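Local coordinates for protein 5-carboxymethyl-2-hydroxymuconate delta-isomerase (PDB 4PFZ) that probably acts as a metal-binding isomerase or acetylpyruvate hydrolase of the fumarylacetoacetate hydrolase family, at residues A7-V12 with A47-L52; I139-S144 with D237-T242. All coordinates share one frame; numbering follows the deposited sequence.

Contact 1 (A7-V12 with A47-L52)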
ATOM      1  N   ALA B   7     -16.953 -11.911  13.717  1.00 30.05           N
ATOM      2  CA  ALA B   7     -17.924 -10.949  14.218  1.00 35.68           C
ATOM      3  C   ALA B   7     -18.909 -11.672  15.120  1.00 38.79           C
ATOM      4  O   ALA B   7     -19.679 -12.509  14.652  1.00 39.15           O
ATOM      5  CB  ALA B   7     -18.647 -10.268  13.075  1.00 36.85           C
ATOM      6  N   SER B   8     -18.873 -11.362  16.413  1.00 37.93           N
ATOM      7  CA  SER B   8     -19.768 -12.005  17.375  1.00 38.01           C
ATOM      8  C   SER B   8     -20.906 -11.051  17.746  1.00 38.73           C
ATOM      9  O   SER B   8     -20.892  -9.881  17.352  1.00 39.84           O
ATOM     10  CB  SER B   8     -18.990 -12.437  18.624  1.00 34.45           C
ATOM     11  OG  SER B   8     -18.506 -11.322  19.347  1.00 43.42           O
ATOM     12  N   PRO B   9     -21.906 -11.538  18.496  1.00 45.12           N
ATOM     13  CA  PRO B   9     -22.887 -10.566  18.994  1.00 44.42           C
ATOM     14  C   PRO B   9     -22.265  -9.620  20.021  1.00 47.30           C
ATOM     15  O   PRO B   9     -22.820  -8.555  20.302  1.00 44.44           O
ATOM     16  CB  PRO B   9     -23.964 -11.447  19.636  1.00 45.43           C
ATOM     17  CG  PRO B   9     -23.822 -12.777  18.952  1.00 48.75           C
ATOM     18  CD  PRO B   9     -22.354 -12.930  18.696  1.00 44.27           C
ATOM     19  N   ASP B  10     -21.121 -10.023  20.573  1.00 50.11           N
ATOM     20  CA  ASP B  10     -20.392  -9.220  21.552  1.00 50.57           C
ATOM     21  C   ASP B  10     -19.372  -8.320  20.879  1.00 45.38           C
ATOM     22  O   ASP B  10     -18.780  -7.454  21.521  1.00 47.72           O
ATOM     23  CB  ASP B  10     -19.687 -10.119  22.571  1.00 54.88           C
ATOM     24  N   GLY B  11     -19.155  -8.542  19.588  1.00 39.17           N
ATOM     25  CA  GLY B  11     -18.183  -7.771  18.842  1.00 37.52           C
ATOM     26  C   GLY B  11     -17.194  -8.608  18.043  1.00 39.78           C
ATOM     27  O   GLY B  11     -17.485  -9.741  17.662  1.00 44.92           O
ATOM     28  N   VAL B  12     -16.016  -8.043  17.789  1.00 38.44           N
ATOM     29  CA  VAL B  12     -14.991  -8.709  16.989  1.00 38.80           C
ATOM     30  C   VAL B  12     -13.936  -9.370  17.868  1.00 42.70           C
ATOM     31  O   VAL B  12     -13.435  -8.762  18.815  1.00 46.05           O
ATOM     32  CB  VAL B  12     -14.283  -7.724  16.038  1.00 38.62           C
ATOM     33  CG1 VAL B  12     -13.188  -8.436  15.242  1.00 33.34           C
ATOM     34  CG2 VAL B  12     -15.283  -7.062  15.107  1.00 38.27           C
ATOM     35  N   ALA B  47     -20.975 -21.696  13.981  1.00 47.88           N
ATOM     36  CA  ALA B  47     -22.306 -21.558  13.408  1.00 47.99           C
ATOM     37  C   ALA B  47     -22.952 -20.224  13.768  1.00 50.83           C
ATOM     38  O   ALA B  47     -23.696 -19.654  12.970  1.00 55.31           O
ATOM     39  CB  ALA B  47     -23.191 -22.712  13.870  1.00 49.85           C
ATOM     40  N   ASP B  48     -22.656 -19.734  14.967  1.00 48.76           N
ATOM     41  CA  ASP B  48     -23.303 -18.541  15.498  1.00 49.23           C
ATOM     42  C   ASP B  48     -22.713 -17.242  14.955  0.86 50.55           C
ATOM     43  O   ASP B  48     -23.406 -16.226  14.851  1.00 52.88           O
ATOM     44  CB  ASP B  48     -23.214 -18.541  17.025  1.00 49.70           C
ATOM     45  N   VAL B  49     -21.432 -17.280  14.606  1.00 47.17           N
ATOM     46  CA  VAL B  49     -20.698 -16.070  14.248  1.00 43.04           C
ATOM     47  C   VAL B  49     -20.289 -16.038  12.775  1.00 38.38           C
ATOM     48  O   VAL B  49     -20.490 -17.007  12.037  1.00 39.35           O
ATOM     49  CB  VAL B  49     -19.442 -15.924  15.116  1.00 44.96           C
ATOM     50  CG1 VAL B  49     -19.830 -15.894  16.588  1.00 48.22           C
ATOM     51  CG2 VAL B  49     -18.465 -17.071  14.829  1.00 37.34           C
ATOM     52  N   ARG B  50     -19.709 -14.919  12.353  1.00 32.72           N
ATOM     53  CA  ARG B  50     -19.335 -14.739  10.956  1.00 33.53           C
ATOM     54  C   ARG B  50     -17.842 -14.457  10.809  1.00 31.45           C
ATOM     55  O   ARG B  50     -17.295 -13.586  11.484  1.00 31.15           O
ATOM     56  CB  ARG B  50     -20.168 -13.611  10.322  1.00 35.93           C
ATOM     57  CG  ARG B  50     -21.664 -13.937  10.330  1.00 47.48           C
ATOM     58  CD  ARG B  50     -22.516 -12.987   9.502  1.00 52.98           C
ATOM     59  NE  ARG B  50     -23.932 -13.355   9.607  1.00 57.09           N
ATOM     60  CZ  ARG B  50     -24.912 -12.839   8.869  1.00 52.91           C
ATOM     61  NH1 ARG B  50     -24.647 -11.924   7.947  1.00 49.43           N
ATOM     62  NH2 ARG B  50     -26.160 -13.249   9.051  1.00 56.38           N
ATOM     63  N   LEU B  51     -17.187 -15.223   9.940  1.00 30.31           N
ATOM     64  CA  LEU B  51     -15.763 -15.033   9.652  1.00 26.77           C
ATOM     65  C   LEU B  51     -15.501 -13.719   8.946  1.00 24.64           C
ATOM     66  O   LEU B  51     -16.150 -13.402   7.958  1.00 27.44           O
ATOM     67  CB  LEU B  51     -15.237 -16.189   8.799  1.00 27.50           C
ATOM     68  CG  LEU B  51     -15.160 -17.514   9.543  1.00 31.25           C
ATOM     69  CD1 LEU B  51     -15.099 -18.712   8.587  1.00 26.09           C
ATOM     70  CD2 LEU B  51     -13.947 -17.484  10.448  1.00 30.64           C
ATOM     71  N   LEU B  52     -14.534 -12.964   9.458  1.00 22.05           N
ATOM     72  CA  LEU B  52     -14.067 -11.744   8.818  1.00 20.60           C
ATOM     73  C   LEU B  52     -12.753 -12.026   8.103  1.00 20.59           C
ATOM     74  O   LEU B  52     -12.253 -13.154   8.163  1.00 20.76           O
ATOM     75  CB  LEU B  52     -13.891 -10.639   9.861  1.00 25.55           C
ATOM     76  CG  LEU B  52     -15.143 -10.443  10.727  1.00 29.84           C
ATOM     77  CD1 LEU B  52     -14.866  -9.473  11.868  1.00 37.02           C
ATOM     78  CD2 LEU B  52     -16.272  -9.931   9.857  1.00 31.76           C
TER
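Ala7 and Arg50 form an antiparallel hydrogen-bonded pair that ties the first hairpin of the chain to the short strand 50-51. Two backbone bonds join them. Ala7 N donates to Arg50 O at 2.8 Å, nearly straight at 169°. The return bond, Arg50 N to Ala7 O, is weak at 3.3 Å. The side chains of both residues leave on the same face of the sheet, but the long arm of Arg50 leads away from the hairpin.

Apolar contacts flank this pair. On one side of it, Leu52 leans over Ala7 and reaches the second hairpin strand at Val12. Its CG lies anti to its own carbonyl carbon (chi1 -52°), and the isobutyl fork splits between two partners. Leu52 CD2 meets Ala7 CB at 4.0 Å. Leu52 CD1 reaches Val12 CG1 at 3.9 Å, with the two side chains crossing at a slant, and it also lies 3.7 Å from Ala7 N. On the other side, the buried Val49 turns toward the hairpin. Val49 CB sits 3.5 Å from Ala7 O, and its branch CG1 is 4.0 Å from Ser8 CA. Trp44 of strand 43-45 also touches both Ser8 and Val49.

Polar contacts within 7-12 shape the turn. Pro9 and Asp10 are its two central residues, with backbone angles of a type I beta turn. Gly11 N bonds weakly to Ser8 O, and Asp10 N bonds weakly to Ser8 OG.

The contact thus combines one good and one weak main-chain bond with aliphatic contacts beside them. Val49 and Leu52 pack against Ala7, next to the pair, while Arg50 and Pro9 remain exposed at the surface of the N-terminal region.

Contact 2 (I139-S144 with D237-T242)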
ATOM      1  N   ILE B 139      -6.166 -17.695   1.969  1.00 19.96           N
ATOM      2  CA  ILE B 139      -6.534 -17.670   0.561  1.00 19.23           C
ATOM      3  C   ILE B 139      -6.840 -16.243   0.167  1.00 20.66           C
ATOM      4  O   ILE B 139      -7.367 -15.478   0.964  1.00 17.61           O
ATOM      5  CB  ILE B 139      -7.759 -18.564   0.264  1.00 20.20           C
ATOM      6  CG1 ILE B 139      -7.550 -19.942   0.883  1.00 21.44           C
ATOM      7  CG2 ILE B 139      -7.982 -18.681  -1.225  1.00 22.38           C
ATOM      8  CD1 ILE B 139      -8.771 -20.872   0.791  1.00 22.56           C
ATOM      9  N   GLY B 140      -6.487 -15.887  -1.059  1.00 20.09           N
ATOM     10  CA  GLY B 140      -6.763 -14.557  -1.557  1.00 16.94           C
ATOM     11  C   GLY B 140      -7.357 -14.594  -2.947  1.00 17.34           C
ATOM     12  O   GLY B 140      -7.273 -15.581  -3.644  1.00 18.69           O
ATOM     13  N   ASN B 141      -7.967 -13.485  -3.350  1.00 18.21           N
ATOM     14  CA  ASN B 141      -8.478 -13.356  -4.699  1.00 17.29           C
ATOM     15  C   ASN B 141      -7.999 -12.012  -5.246  1.00 22.55           C
ATOM     16  O   ASN B 141      -8.405 -10.978  -4.727  1.00 21.95           O
ATOM     17  CB  ASN B 141     -10.002 -13.461  -4.658  1.00 17.83           C
ATOM     18  CG  ASN B 141     -10.647 -13.516  -6.040  1.00 24.10           C
ATOM     19  OD1 ASN B 141     -10.004 -13.302  -7.067  1.00 21.80           O
ATOM     20  ND2 ASN B 141     -11.947 -13.791  -6.053  1.00 24.48           N
ATOM     21  N   ASP B 142      -7.106 -12.017  -6.241  1.00 16.79           N
ATOM     22  CA  ASP B 142      -6.552 -10.750  -6.751  1.00 19.52           C
ATOM     23  C   ASP B 142      -7.467 -10.271  -7.872  1.00 19.54           C
ATOM     24  O   ASP B 142      -7.159 -10.423  -9.058  1.00 18.86           O
ATOM     25  CB  ASP B 142      -5.093 -10.919  -7.219  1.00 20.90           C
ATOM     26  CG  ASP B 142      -4.505  -9.649  -7.857  1.00 25.31           C
ATOM     27  OD1 ASP B 142      -5.094  -8.544  -7.733  1.00 21.98           O
ATOM     28  OD2 ASP B 142      -3.426  -9.761  -8.491  1.00 22.80           O
ATOM     29  N   VAL B 143      -8.625  -9.758  -7.468  1.00 16.62           N
ATOM     30  CA  VAL B 143      -9.653  -9.299  -8.408  1.00 18.68           C
ATOM     31  C   VAL B 143      -9.085  -8.155  -9.245  1.00 18.74           C
ATOM     32  O   VAL B 143      -8.447  -7.234  -8.710  1.00 16.28           O
ATOM     33  CB  VAL B 143     -10.939  -8.839  -7.680  1.00 17.25           C
ATOM     34  CG1 VAL B 143     -11.991  -8.414  -8.674  1.00 18.22           C
ATOM     35  CG2 VAL B 143     -11.492  -9.968  -6.812  1.00 17.53           C
ATOM     36  N   SER B 144      -9.328  -8.202 -10.551  1.00 18.64           N
ATOM     37  CA  SER B 144      -8.579  -7.360 -11.471  1.00 19.62           C
ATOM     38  C   SER B 144      -9.455  -6.833 -12.596  1.00 20.32           C
ATOM     39  O   SER B 144     -10.049  -7.605 -13.324  1.00 21.11           O
ATOM     40  CB  SER B 144      -7.393  -8.150 -12.053  1.00 21.22           C
ATOM     41  OG  SER B 144      -6.550  -8.666 -11.026  1.00 21.07           O
ATOM     42  N   ASP B 237     -22.808 -13.691  -9.777  1.00 31.22           N
ATOM     43  CA  ASP B 237     -21.908 -14.842  -9.657  1.00 29.68           C
ATOM     44  C   ASP B 237     -21.495 -15.103  -8.215  1.00 28.53           C
ATOM     45  O   ASP B 237     -21.594 -14.236  -7.348  1.00 27.74           O
ATOM     46  CB  ASP B 237     -20.634 -14.662 -10.483  1.00 36.41           C
ATOM     47  CG  ASP B 237     -20.869 -14.785 -11.969  1.00 42.39           C
ATOM     48  OD1 ASP B 237     -21.923 -15.328 -12.375  1.00 31.94           O
ATOM     49  OD2 ASP B 237     -19.977 -14.339 -12.727  1.00 47.21           O
ATOM     50  N   THR B 238     -21.018 -16.319  -7.979  1.00 31.34           N
ATOM     51  CA  THR B 238     -20.351 -16.661  -6.737  1.00 27.56           C
ATOM     52  C   THR B 238     -18.996 -17.243  -7.117  1.00 26.85           C
ATOM     53  O   THR B 238     -18.915 -18.117  -7.981  1.00 27.79           O
ATOM     54  CB  THR B 238     -21.161 -17.679  -5.893  1.00 40.08           C
ATOM     55  OG1 THR B 238     -22.495 -17.195  -5.682  1.00 38.79           O
ATOM     56  CG2 THR B 238     -20.504 -17.892  -4.548  1.00 34.57           C
ATOM     57  N   VAL B 239     -17.932 -16.727  -6.508  1.00 25.34           N
ATOM     58  CA  VAL B 239     -16.590 -17.236  -6.755  1.00 24.75           C
ATOM     59  C   VAL B 239     -16.096 -17.954  -5.511  1.00 24.69           C
ATOM     60  O   VAL B 239     -16.150 -17.399  -4.415  1.00 27.61           O
ATOM     61  CB  VAL B 239     -15.588 -16.122  -7.108  1.00 23.48           C
ATOM     62  CG1 VAL B 239     -14.252 -16.720  -7.570  1.00 23.25           C
ATOM     63  CG2 VAL B 239     -16.156 -15.197  -8.166  1.00 33.92           C
ATOM     64  N   SER B 240     -15.632 -19.184  -5.686  1.00 25.65           N
ATOM     65  CA  SER B 240     -15.111 -19.969  -4.577  1.00 25.03           C
ATOM     66  C   SER B 240     -13.706 -20.481  -4.863  1.00 29.20           C
ATOM     67  O   SER B 240     -13.480 -21.192  -5.840  1.00 33.46           O
ATOM     68  CB  SER B 240     -16.043 -21.132  -4.262  1.00 26.56           C
ATOM     69  OG  SER B 240     -17.211 -20.655  -3.621  1.00 28.15           O
ATOM     70  N   ILE B 241     -12.766 -20.108  -4.001  1.00 23.72           N
ATOM     71  CA  ILE B 241     -11.380 -20.525  -4.155  1.00 23.55           C
ATOM     72  C   ILE B 241     -11.021 -21.478  -3.031  1.00 24.03           C
ATOM     73  O   ILE B 241     -11.168 -21.149  -1.856  1.00 23.60           O
ATOM     74  CB  ILE B 241     -10.412 -19.325  -4.143  1.00 27.15           C
ATOM     75  CG1 ILE B 241     -10.801 -18.324  -5.236  1.00 26.86           C
ATOM     76  CG2 ILE B 241      -8.972 -19.808  -4.324  1.00 22.22           C
ATOM     77  CD1 ILE B 241     -10.351 -16.913  -4.955  1.00 25.01           C
ATOM     78  N   THR B 242     -10.565 -22.660  -3.406  1.00 25.11           N
ATOM     79  CA  THR B 242     -10.259 -23.686  -2.445  1.00 28.57           C
ATOM     80  C   THR B 242      -8.775 -24.001  -2.474  1.00 25.89           C
ATOM     81  O   THR B 242      -8.190 -24.261  -3.527  1.00 31.40           O
ATOM     82  CB  THR B 242     -11.078 -24.970  -2.712  1.00 29.24           C
ATOM     83  OG1 THR B 242     -12.472 -24.682  -2.545  1.00 33.06           O
ATOM     84  CG2 THR B 242     -10.683 -26.067  -1.741  1.00 28.54           C
TER
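Ile139 and Ile241 pack against each other between two beta-sheets, in the buried layer of the fumarylacetoacetate hydrolase fold. Strands 139-141 and 238-242 belong to different sheets. Their axes pass 7.8 Å apart and run roughly antiparallel, at 143°. Mostly side chains fill the gap.

The two isoleucines slide past each other in opposite directions. Their CG2 methyls touch at 3.4 Å, tighter than a usual carbon contact. Ile139 CD1 approaches the partner backbone and lies 3.6 Å from Ile241 O.

Asn141 stands at about a right angle to Ile241. Its CG is anti to the backbone N (chi1 -173°), which carries the amide toward strand 238-242. The CD1 methyl of Ile241 rests against this side chain, 3.5 Å from Asn141 CB. The polar end of Asn141 is held elsewhere: OD1 accepts a hydrogen bond from Glu111 N on strand 108-118. The amide is therefore anchored to its own sheet while its flank packs on the other. Leu182 and Thr184 of strand 181-186 also touch Ile241. At the far end of the contact, Asn141 ND2 lies 4.0 Å from Val239 CG1.

In the fold
Contact 1 comes first along the chain and closes before contact 2 opens. It lies at the surface of the N-terminal, Rv2993c-like part, while contact 2 is buried in the fumarylacetoacetate hydrolase part. Their centres are 22 Å apart and their nearest atoms about 9 Å apart, so they do not touch. Strand 165-172 connects them. It pairs antiparallel with strand 2-8 of contact 1 and with strand 134-145 of contact 2. Leu51 packs on its Pro169 and Trp170, while Ile139 makes a backbone hydrogen bond with its Gly168. Contact 2 then joins this system to the separate sheet holding strand 238-243. The N-terminal hairpin is thus linked through shared strands to the buried C-terminal layers.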